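Fluorescence recovery protein (PDB 4JDX) accelerates the return of the active orange carotenoid protein to its resting orange form, and so speeds recovery of fluorescence after non-photochemical quenching. Local coordinates at residues 50-53 with 54-58; 77-80 with 81-84; 37-40 with 41-45. All coordinates share one frame; numbering follows the deposited sequence.

Contact 1. Residues 50-53 with 54-58; sequences TQID and DLWKL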
ATOM      1  N   THR A  50      -4.912   8.336 -11.996  1.00 62.67           N
ATOM      2  CA  THR A  50      -6.099   8.993 -12.517  1.00 68.38           C
ATOM      3  C   THR A  50      -7.319   8.206 -12.071  1.00 67.68           C
ATOM      4  O   THR A  50      -8.207   8.731 -11.405  1.00 70.70           O
ATOM      5  CB  THR A  50      -6.073   9.053 -14.053  1.00 69.53           C
ATOM      6  OG1 THR A  50      -5.777   7.751 -14.575  1.00 66.65           O
ATOM      7  CG2 THR A  50      -5.025  10.043 -14.533  1.00 63.63           C
ATOM      8  N   GLN A  51      -7.340   6.933 -12.446  1.00 81.27           N
ATOM      9  CA  GLN A  51      -8.373   6.007 -12.015  1.00 76.46           C
ATOM     10  C   GLN A  51      -8.035   5.564 -10.596  1.00 75.21           C
ATOM     11  O   GLN A  51      -6.900   5.731 -10.152  1.00 76.33           O
ATOM     12  CB  GLN A  51      -8.397   4.810 -12.962  1.00 83.09           C
ATOM     13  CG  GLN A  51      -9.593   3.895 -12.815  1.00 89.71           C
ATOM     14  CD  GLN A  51      -9.596   2.789 -13.852  1.00 98.43           C
ATOM     15  OE1 GLN A  51      -8.926   2.885 -14.878  1.00 97.75           O
ATOM     16  NE2 GLN A  51     -10.347   1.727 -13.586  1.00103.81           N
ATOM     17  N   ILE A  52      -9.007   5.011  -9.880  1.00 62.06           N
ATOM     18  CA  ILE A  52      -8.763   4.577  -8.508  1.00 54.45           C
ATOM     19  C   ILE A  52      -8.064   3.230  -8.449  1.00 56.57           C
ATOM     20  O   ILE A  52      -7.307   2.957  -7.519  1.00 55.85           O
ATOM     21  CB  ILE A  52     -10.051   4.452  -7.694  1.00 61.75           C
ATOM     22  CG1 ILE A  52      -9.696   4.140  -6.241  1.00 67.31           C
ATOM     23  CG2 ILE A  52     -10.951   3.364  -8.271  1.00 69.60           C
ATOM     24  CD1 ILE A  52     -10.873   3.930  -5.369  1.00 73.76           C
ATOM     25  N   ASP A  53      -8.329   2.381  -9.431  1.00 65.39           N
ATOM     26  CA  ASP A  53      -7.689   1.078  -9.484  1.00 70.64           C
ATOM     27  C   ASP A  53      -6.178   1.250  -9.602  1.00 56.10           C
ATOM     28  O   ASP A  53      -5.417   0.377  -9.197  1.00 61.13           O
ATOM     29  CB  ASP A  53      -8.244   0.249 -10.642  1.00 74.92           C
ATOM     30  CG  ASP A  53      -9.729  -0.023 -10.500  1.00 87.92           C
ATOM     31  OD1 ASP A  53     -10.091  -0.993  -9.802  1.00 89.37           O
ATOM     32  OD2 ASP A  53     -10.532   0.736 -11.079  1.00 98.08           O
ATOM     33  N   ASP A  54      -5.752   2.389 -10.142  1.00 58.03           N
ATOM     34  CA  ASP A  54      -4.338   2.743 -10.176  1.00 62.69           C
ATOM     35  C   ASP A  54      -3.792   2.788  -8.758  1.00 52.25           C
ATOM     36  O   ASP A  54      -2.642   2.425  -8.508  1.00 55.24           O
ATOM     37  CB  ASP A  54      -4.141   4.115 -10.824  1.00 63.30           C
ATOM     38  CG  ASP A  54      -4.440   4.114 -12.307  1.00 64.47           C
ATOM     39  OD1 ASP A  54      -4.313   3.047 -12.940  1.00 72.43           O
ATOM     40  OD2 ASP A  54      -4.795   5.187 -12.837  1.00 63.30           O
ATOM     41  N   LEU A  55      -4.634   3.241  -7.836  1.00 49.50           N
ATOM     42  CA  LEU A  55      -4.254   3.380  -6.437  1.00 56.32           C
ATOM     43  C   LEU A  55      -4.198   2.019  -5.748  1.00 52.26           C
ATOM     44  O   LEU A  55      -3.418   1.817  -4.819  1.00 56.42           O
ATOM     45  CB  LEU A  55      -5.240   4.310  -5.724  1.00 56.03           C
ATOM     46  CG  LEU A  55      -4.988   4.654  -4.256  1.00 64.93           C
ATOM     47  CD1 LEU A  55      -5.528   6.047  -3.953  1.00 56.58           C
ATOM     48  CD2 LEU A  55      -5.631   3.615  -3.346  1.00 68.77           C
ATOM     49  N   TRP A  56      -5.021   1.083  -6.213  1.00 54.43           N
ATOM     50  CA  TRP A  56      -5.027  -0.269  -5.662  1.00 54.72           C
ATOM     51  C   TRP A  56      -3.880  -1.092  -6.244  1.00 64.68           C
ATOM     52  O   TRP A  56      -3.317  -1.953  -5.567  1.00 64.25           O
ATOM     53  CB  TRP A  56      -6.367  -0.959  -5.931  1.00 61.61           C
ATOM     54  CG  TRP A  56      -7.554  -0.247  -5.331  1.00 71.27           C
ATOM     55  CD1 TRP A  56      -8.718   0.086  -5.963  1.00 74.83           C
ATOM     56  CD2 TRP A  56      -7.686   0.224  -3.983  1.00 69.02           C
ATOM     57  NE1 TRP A  56      -9.566   0.727  -5.093  1.00 76.23           N
ATOM     58  CE2 TRP A  56      -8.955   0.825  -3.871  1.00 76.36           C
ATOM     59  CE3 TRP A  56      -6.855   0.193  -2.859  1.00 67.77           C
ATOM     60  CZ2 TRP A  56      -9.412   1.391  -2.683  1.00 70.07           C
ATOM     61  CZ3 TRP A  56      -7.311   0.755  -1.682  1.00 69.07           C
ATOM     62  CH2 TRP A  56      -8.577   1.345  -1.604  1.00 74.69           C
ATOM     63  N   LYS A  57      -3.539  -0.825  -7.499  1.00 63.59           N
ATOM     64  CA  LYS A  57      -2.401  -1.478  -8.135  1.00 65.29           C
ATOM     65  C   LYS A  57      -1.122  -1.078  -7.414  1.00 54.53           C
ATOM     66  O   LYS A  57      -0.249  -1.909  -7.167  1.00 53.68           O
ATOM     67  CB  LYS A  57      -2.305  -1.076  -9.606  1.00 54.68           C
ATOM     68  CG  LYS A  57      -3.390  -1.664 -10.481  1.00 63.46           C
ATOM     69  CD  LYS A  57      -3.145  -1.347 -11.944  1.00 78.53           C
ATOM     70  CE  LYS A  57      -4.324  -1.754 -12.809  1.00 77.63           C
ATOM     71  NZ  LYS A  57      -5.459  -0.802 -12.665  1.00 82.46           N
ATOM     72  N   LEU A  58      -1.026   0.204  -7.082  1.00 55.91           N
ATOM     73  CA  LEU A  58       0.117   0.729  -6.347  1.00 49.29           C
ATOM     74  C   LEU A  58       0.195   0.067  -4.983  1.00 49.49           C
ATOM     75  O   LEU A  58       1.268  -0.318  -4.520  1.00 47.01           O
ATOM     76  CB  LEU A  58      -0.017   2.241  -6.177  1.00 48.62           C
ATOM     77  CG  LEU A  58       0.968   2.890  -5.200  1.00 54.30           C
ATOM     78  CD1 LEU A  58       2.406   2.739  -5.693  1.00 44.24           C
ATOM     79  CD2 LEU A  58       0.602   4.352  -4.980  1.00 49.53           C
TER
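The entry into helix 53-70 illustrates how a carboxylate can tie a helix start to the loop before it: Asp54, in the first turn, reaches back to Thr50 and Gln51. With CG beside its own backbone N (chi1 -69°), Asp54 places OD2 where Thr50 N reaches it at 3.3 Å through an almost straight bond on the anti lone pair. Gln51 N comes to the same oxygen at 3.1 Å, but from above the carboxylate plane, and Thr50 OG1 adds a weak bond. Replacing Asp54 with an alanine removes this acceptor, and Thr50 N and Gln51 N would probably lose their shared mate, leaving the loop less firmly tied to the first turn. The backbone then winds up, Ile52 O receiving Leu55 N at 2.7 Å and Trp56 N at 3.2 Å. On this turn the extended Ile52 side chain brings CD1 to within 3.5 Å of Trp56 NE1, while Ile52 O lies over one face of the indole. Leu38 of the second subunit packs on Trp56, and Leu35 of that subunit on Ile52. Two amide N-H groups converging on a single oxygen, close to the positive end of the helix dipole, would be expected to stabilise the negative charge of Asp54.

Contact 2. Residues 77-80 with 81-84; sequences QSVI and IFVF
Ile80 and Phe84, one turn apart at the start of helix 80-89, form the tight half of this contact, a worked case of a helix whose opening turn separates an inner from an outer face. Their side chains lie alongside each other and point the same way. Ile80 holds CG1 anti to its backbone N (chi1 -176°), which carries that branch to 3.8 Å from Phe84 CE2. The ring also comes close to the backbone, with Phe84 CD2 3.2 Å from Ile80 O, the same oxygen that accepts Phe84 N in a nearly straight but longer bond of 3.3 Å. One residue earlier, Val79 occupies the N-cap position, and its carbonyl oxygen takes Val83 N at 2.8 Å.

The other half is looser. Val79 meets its neighbours through methyl groups at longer distances: CG2 is 4.2 Å from Val83 CG2, and CG1 is 4.3 Å from Phe82 CD2. The Phe82 ring, on an exposed residue, folds back toward the loop, where CE2 comes 3.8 Å from Ser78 O, itself part of an exposed residue.

Ile80 and Ile81 pack on Trp15, and Val79 touches Asp74 in the preceding loop. From helix 103-114, Ile109 touches Ile81 and Phe84, while Leu112 meets Phe82. Helix 17-47 packs on the inner side, with Ala23 and Leu26 against Phe84, and Phe27 touching Val83 and meeting the Phe84 ring with the planes at about 50°.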
ATOM      1  N   GLN A  77      24.560 -19.192   4.670  1.00 60.96           N
ATOM      2  CA  GLN A  77      25.485 -19.854   3.759  1.00 69.95           C
ATOM      3  C   GLN A  77      24.773 -20.564   2.610  1.00 67.80           C
ATOM      4  O   GLN A  77      25.349 -20.756   1.538  1.00 71.65           O
ATOM      5  CB  GLN A  77      26.329 -20.864   4.540  1.00 74.72           C
ATOM      6  CG  GLN A  77      27.385 -21.571   3.714  1.00 84.17           C
ATOM      7  CD  GLN A  77      28.109 -22.645   4.503  1.00 93.15           C
ATOM      8  OE1 GLN A  77      27.487 -23.555   5.051  1.00 89.01           O
ATOM      9  NE2 GLN A  77      29.431 -22.540   4.572  1.00102.65           N
ATOM     10  N   SER A  78      23.521 -20.947   2.836  1.00 59.88           N
ATOM     11  CA  SER A  78      22.783 -21.765   1.880  1.00 55.43           C
ATOM     12  C   SER A  78      22.370 -20.991   0.629  1.00 55.00           C
ATOM     13  O   SER A  78      22.291 -21.560  -0.461  1.00 61.79           O
ATOM     14  CB  SER A  78      21.537 -22.348   2.548  1.00 61.64           C
ATOM     15  OG  SER A  78      20.617 -21.324   2.879  1.00 63.92           O
ATOM     16  N   VAL A  79      22.110 -19.697   0.786  1.00 51.92           N
ATOM     17  CA  VAL A  79      21.570 -18.888  -0.302  1.00 50.84           C
ATOM     18  C   VAL A  79      22.339 -17.591  -0.553  1.00 53.92           C
ATOM     19  O   VAL A  79      22.088 -16.905  -1.545  1.00 45.35           O
ATOM     20  CB  VAL A  79      20.099 -18.520  -0.021  1.00 56.86           C
ATOM     21  CG1 VAL A  79      19.247 -19.781   0.058  1.00 58.99           C
ATOM     22  CG2 VAL A  79      19.992 -17.705   1.264  1.00 43.83           C
ATOM     23  N   ILE A  80      23.274 -17.259   0.333  1.00 48.55           N
ATOM     24  CA  ILE A  80      23.979 -15.981   0.252  1.00 45.38           C
ATOM     25  C   ILE A  80      24.587 -15.752  -1.129  1.00 43.07           C
ATOM     26  O   ILE A  80      24.631 -14.622  -1.617  1.00 47.33           O
ATOM     27  CB  ILE A  80      25.087 -15.875   1.321  1.00 41.90           C
ATOM     28  CG1 ILE A  80      25.737 -14.489   1.277  1.00 44.02           C
ATOM     29  CG2 ILE A  80      26.130 -16.970   1.126  1.00 46.04           C
ATOM     30  CD1 ILE A  80      26.663 -14.213   2.444  1.00 50.28           C
ATOM     31  N   ILE A  81      25.049 -16.827  -1.756  1.00 49.46           N
ATOM     32  CA  ILE A  81      25.616 -16.746  -3.100  1.00 51.81           C
ATOM     33  C   ILE A  81      24.525 -16.443  -4.122  1.00 46.59           C
ATOM     34  O   ILE A  81      24.732 -15.665  -5.054  1.00 42.05           O
ATOM     35  CB  ILE A  81      26.317 -18.057  -3.503  1.00 56.17           C
ATOM     36  CG1 ILE A  81      27.539 -18.298  -2.616  1.00 59.61           C
ATOM     37  CG2 ILE A  81      26.731 -18.014  -4.973  1.00 54.46           C
ATOM     38  CD1 ILE A  81      28.683 -17.326  -2.869  1.00 54.11           C
ATOM     39  N   PHE A  82      23.364 -17.063  -3.939  1.00 45.84           N
ATOM     40  CA  PHE A  82      22.230 -16.844  -4.827  1.00 52.93           C
ATOM     41  C   PHE A  82      21.740 -15.408  -4.696  1.00 47.26           C
ATOM     42  O   PHE A  82      21.356 -14.779  -5.682  1.00 54.25           O
ATOM     43  CB  PHE A  82      21.092 -17.816  -4.489  1.00 48.03           C
ATOM     44  CG  PHE A  82      21.461 -19.271  -4.651  1.00 50.10           C
ATOM     45  CD1 PHE A  82      22.473 -19.656  -5.511  1.00 44.53           C
ATOM     46  CD2 PHE A  82      20.790 -20.254  -3.941  1.00 50.54           C
ATOM     47  CE1 PHE A  82      22.810 -20.989  -5.660  1.00 44.44           C
ATOM     48  CE2 PHE A  82      21.125 -21.588  -4.087  1.00 44.63           C
ATOM     49  CZ  PHE A  82      22.135 -21.955  -4.947  1.00 44.49           C
ATOM     50  N   VAL A  83      21.770 -14.893  -3.472  1.00 44.87           N
ATOM     51  CA  VAL A  83      21.298 -13.542  -3.196  1.00 45.48           C
ATOM     52  C   VAL A  83      22.116 -12.523  -3.979  1.00 40.53           C
ATOM     53  O   VAL A  83      21.559 -11.653  -4.647  1.00 51.79           O
ATOM     54  CB  VAL A  83      21.382 -13.206  -1.690  1.00 52.77           C
ATOM     55  CG1 VAL A  83      21.023 -11.743  -1.439  1.00 44.40           C
ATOM     56  CG2 VAL A  83      20.481 -14.133  -0.881  1.00 45.85           C
ATOM     57  N   PHE A  84      23.438 -12.633  -3.897  1.00 42.48           N
ATOM     58  CA  PHE A  84      24.321 -11.715  -4.611  1.00 49.25           C
ATOM     59  C   PHE A  84      24.050 -11.738  -6.111  1.00 44.73           C
ATOM     60  O   PHE A  84      24.009 -10.693  -6.760  1.00 48.77           O
ATOM     61  CB  PHE A  84      25.790 -12.041  -4.332  1.00 50.87           C
ATOM     62  CG  PHE A  84      26.302 -11.452  -3.047  1.00 49.60           C
ATOM     63  CD1 PHE A  84      26.288 -10.085  -2.849  1.00 43.39           C
ATOM     64  CD2 PHE A  84      26.795 -12.262  -2.040  1.00 53.07           C
ATOM     65  CE1 PHE A  84      26.753  -9.538  -1.671  1.00 61.56           C
ATOM     66  CE2 PHE A  84      27.263 -11.716  -0.860  1.00 47.69           C
ATOM     67  CZ  PHE A  84      27.242 -10.354  -0.678  1.00 51.42           C
TER

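Contact 3. Residues 37-40 with 41-45; sequences GLLA and TVQAQ
Leu38 and Thr41 meet within the long helix 17-47, where two consecutive turns near its C-terminal end combine regular alpha-helical bonding with a side-chain bond to the backbone. The main-chain bonds come first. Thr41 N donates to Gly37 O, Val42 N to Leu38 O at 2.9 Å and Gln43 N to Leu39 O at 2.8 Å, all close to straight. The pattern slackens at Ala44, whose N makes only a weak bond to Ala40 O and also reaches Thr41 O at 2.9 Å; that oxygen accepts Gln45 N as well.

Apolar packing lies on the side of the helix that turns toward its partners. Leu38 CD1 rests 3.8 Å from Val42 CG2, the two side chains meeting at a slant. Phe61 and Leu62 of helix 53-70 pack on Leu38 and Val42 respectively, and Leu55 of the second subunit touches both, so this pair joins the intrachain helix packing to the dimer contact.

The polar side chains act in different ways. Gln43 lays OE1 3.9 Å from Leu39 CG, and its NE2 makes a weak hydrogen bond to Ala46 O of the second subunit. Thr41 instead bonds back to its own helix: OG1 sits between the backbone N and the carbonyl carbon (chi1 59°), facing the preceding turn. From there it donates to Leu38 O at 2.7 Å, tilted 24° from the carbonyl plane, so that this one oxygen serves both the hydroxyl of Thr41 and the amide of Val42.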
ATOM      1  N   GLY A  37      15.234   3.335  -5.204  1.00 50.75           N
ATOM      2  CA  GLY A  37      14.514   2.965  -6.408  1.00 52.72           C
ATOM      3  C   GLY A  37      13.032   2.813  -6.124  1.00 52.87           C
ATOM      4  O   GLY A  37      12.192   3.340  -6.851  1.00 56.30           O
ATOM      5  N   LEU A  38      12.717   2.096  -5.050  1.00 41.96           N
ATOM      6  CA  LEU A  38      11.335   1.859  -4.655  1.00 39.50           C
ATOM      7  C   LEU A  38      10.599   3.178  -4.480  1.00 57.70           C
ATOM      8  O   LEU A  38       9.529   3.395  -5.052  1.00 45.91           O
ATOM      9  CB  LEU A  38      11.282   1.079  -3.343  1.00 38.15           C
ATOM     10  CG  LEU A  38       9.873   0.858  -2.788  1.00 49.65           C
ATOM     11  CD1 LEU A  38       8.998   0.187  -3.838  1.00 52.47           C
ATOM     12  CD2 LEU A  38       9.915   0.039  -1.504  1.00 46.58           C
ATOM     13  N   LEU A  39      11.182   4.055  -3.674  1.00 44.54           N
ATOM     14  CA  LEU A  39      10.608   5.361  -3.408  1.00 47.35           C
ATOM     15  C   LEU A  39      10.304   6.105  -4.708  1.00 50.47           C
ATOM     16  O   LEU A  39       9.217   6.657  -4.876  1.00 56.63           O
ATOM     17  CB  LEU A  39      11.569   6.179  -2.548  1.00 42.03           C
ATOM     18  CG  LEU A  39      11.071   7.551  -2.104  1.00 52.21           C
ATOM     19  CD1 LEU A  39       9.680   7.446  -1.484  1.00 60.81           C
ATOM     20  CD2 LEU A  39      12.064   8.175  -1.131  1.00 51.41           C
ATOM     21  N   ALA A  40      11.264   6.103  -5.628  1.00 49.03           N
ATOM     22  CA  ALA A  40      11.136   6.825  -6.892  1.00 48.83           C
ATOM     23  C   ALA A  40       9.957   6.316  -7.717  1.00 49.19           C
ATOM     24  O   ALA A  40       9.172   7.106  -8.243  1.00 45.31           O
ATOM     25  CB  ALA A  40      12.430   6.713  -7.694  1.00 38.55           C
ATOM     26  N   THR A  41       9.837   4.997  -7.833  1.00 39.60           N
ATOM     27  CA  THR A  41       8.748   4.397  -8.600  1.00 57.90           C
ATOM     28  C   THR A  41       7.405   4.721  -7.959  1.00 44.51           C
ATOM     29  O   THR A  41       6.475   5.160  -8.631  1.00 45.14           O
ATOM     30  CB  THR A  41       8.891   2.861  -8.712  1.00 60.21           C
ATOM     31  OG1 THR A  41       8.914   2.274  -7.405  1.00 71.94           O
ATOM     32  CG2 THR A  41      10.157   2.487  -9.467  1.00 54.57           C
ATOM     33  N   VAL A  42       7.321   4.501  -6.652  1.00 42.25           N
ATOM     34  CA  VAL A  42       6.113   4.786  -5.889  1.00 53.76           C
ATOM     35  C   VAL A  42       5.703   6.240  -6.066  1.00 55.99           C
ATOM     36  O   VAL A  42       4.553   6.544  -6.389  1.00 53.09           O
ATOM     37  CB  VAL A  42       6.337   4.516  -4.387  1.00 48.00           C
ATOM     38  CG1 VAL A  42       5.191   5.089  -3.543  1.00 51.50           C
ATOM     39  CG2 VAL A  42       6.511   3.025  -4.139  1.00 62.97           C
ATOM     40  N   GLN A  43       6.659   7.135  -5.850  1.00 55.02           N
ATOM     41  CA  GLN A  43       6.420   8.566  -5.958  1.00 52.54           C
ATOM     42  C   GLN A  43       5.946   8.917  -7.362  1.00 56.37           C
ATOM     43  O   GLN A  43       5.245   9.911  -7.563  1.00 65.19           O
ATOM     44  CB  GLN A  43       7.703   9.334  -5.634  1.00 41.11           C
ATOM     45  CG  GLN A  43       7.511  10.489  -4.671  1.00 57.37           C
ATOM     46  CD  GLN A  43       8.812  10.940  -4.038  1.00 51.94           C
ATOM     47  OE1 GLN A  43       9.887  10.467  -4.398  1.00 62.28           O
ATOM     48  NE2 GLN A  43       8.720  11.857  -3.085  1.00 57.01           N
ATOM     49  N   ALA A  44       6.318   8.082  -8.327  1.00 52.77           N
ATOM     50  CA  ALA A  44       6.040   8.351  -9.731  1.00 53.78           C
ATOM     51  C   ALA A  44       4.647   7.874 -10.122  1.00 53.14           C
ATOM     52  O   ALA A  44       3.834   8.652 -10.622  1.00 54.02           O
ATOM     53  CB  ALA A  44       7.095   7.687 -10.609  1.00 43.25           C
ATOM     54  N   GLN A  45       4.368   6.596  -9.881  1.00 46.91           N
ATOM     55  CA  GLN A  45       3.104   6.004 -10.303  1.00 67.12           C
ATOM     56  C   GLN A  45       1.950   6.464  -9.412  1.00 67.70           C
ATOM     57  O   GLN A  45       0.794   6.116  -9.650  1.00 71.70           O
ATOM     58  CB  GLN A  45       3.196   4.474 -10.333  1.00 65.52           C
ATOM     59  CG  GLN A  45       3.440   3.826  -8.986  1.00 63.45           C
ATOM     60  CD  GLN A  45       3.427   2.308  -9.056  1.00 71.13           C
ATOM     61  OE1 GLN A  45       4.448   1.657  -8.837  1.00 70.49           O
ATOM     62  NE2 GLN A  45       2.265   1.738  -9.355  1.00 66.64           N
TER

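Along the chain the order is contact 3, contact 1, contact 2. Contact 3 lies on helix 17-47 and contact 1 at the loop and start of helix 53-70, two helices that run back past each other as a hairpin; the centres of the two contacts are about 14 Å apart, and they touch where Leu58 CD1 lies 3.5 Å from Gln45 CD. Both also meet the second subunit. Contact 2, at the start of helix 80-89, lies across the chain's centre, about 36 Å from contact 1 and 27 Å from contact 3 between centres. In this assembly the elongated all-helical subunit thus keeps the end that meets its partner, consistent with a dimer, apart from the region around contact 2, which packs within one chain.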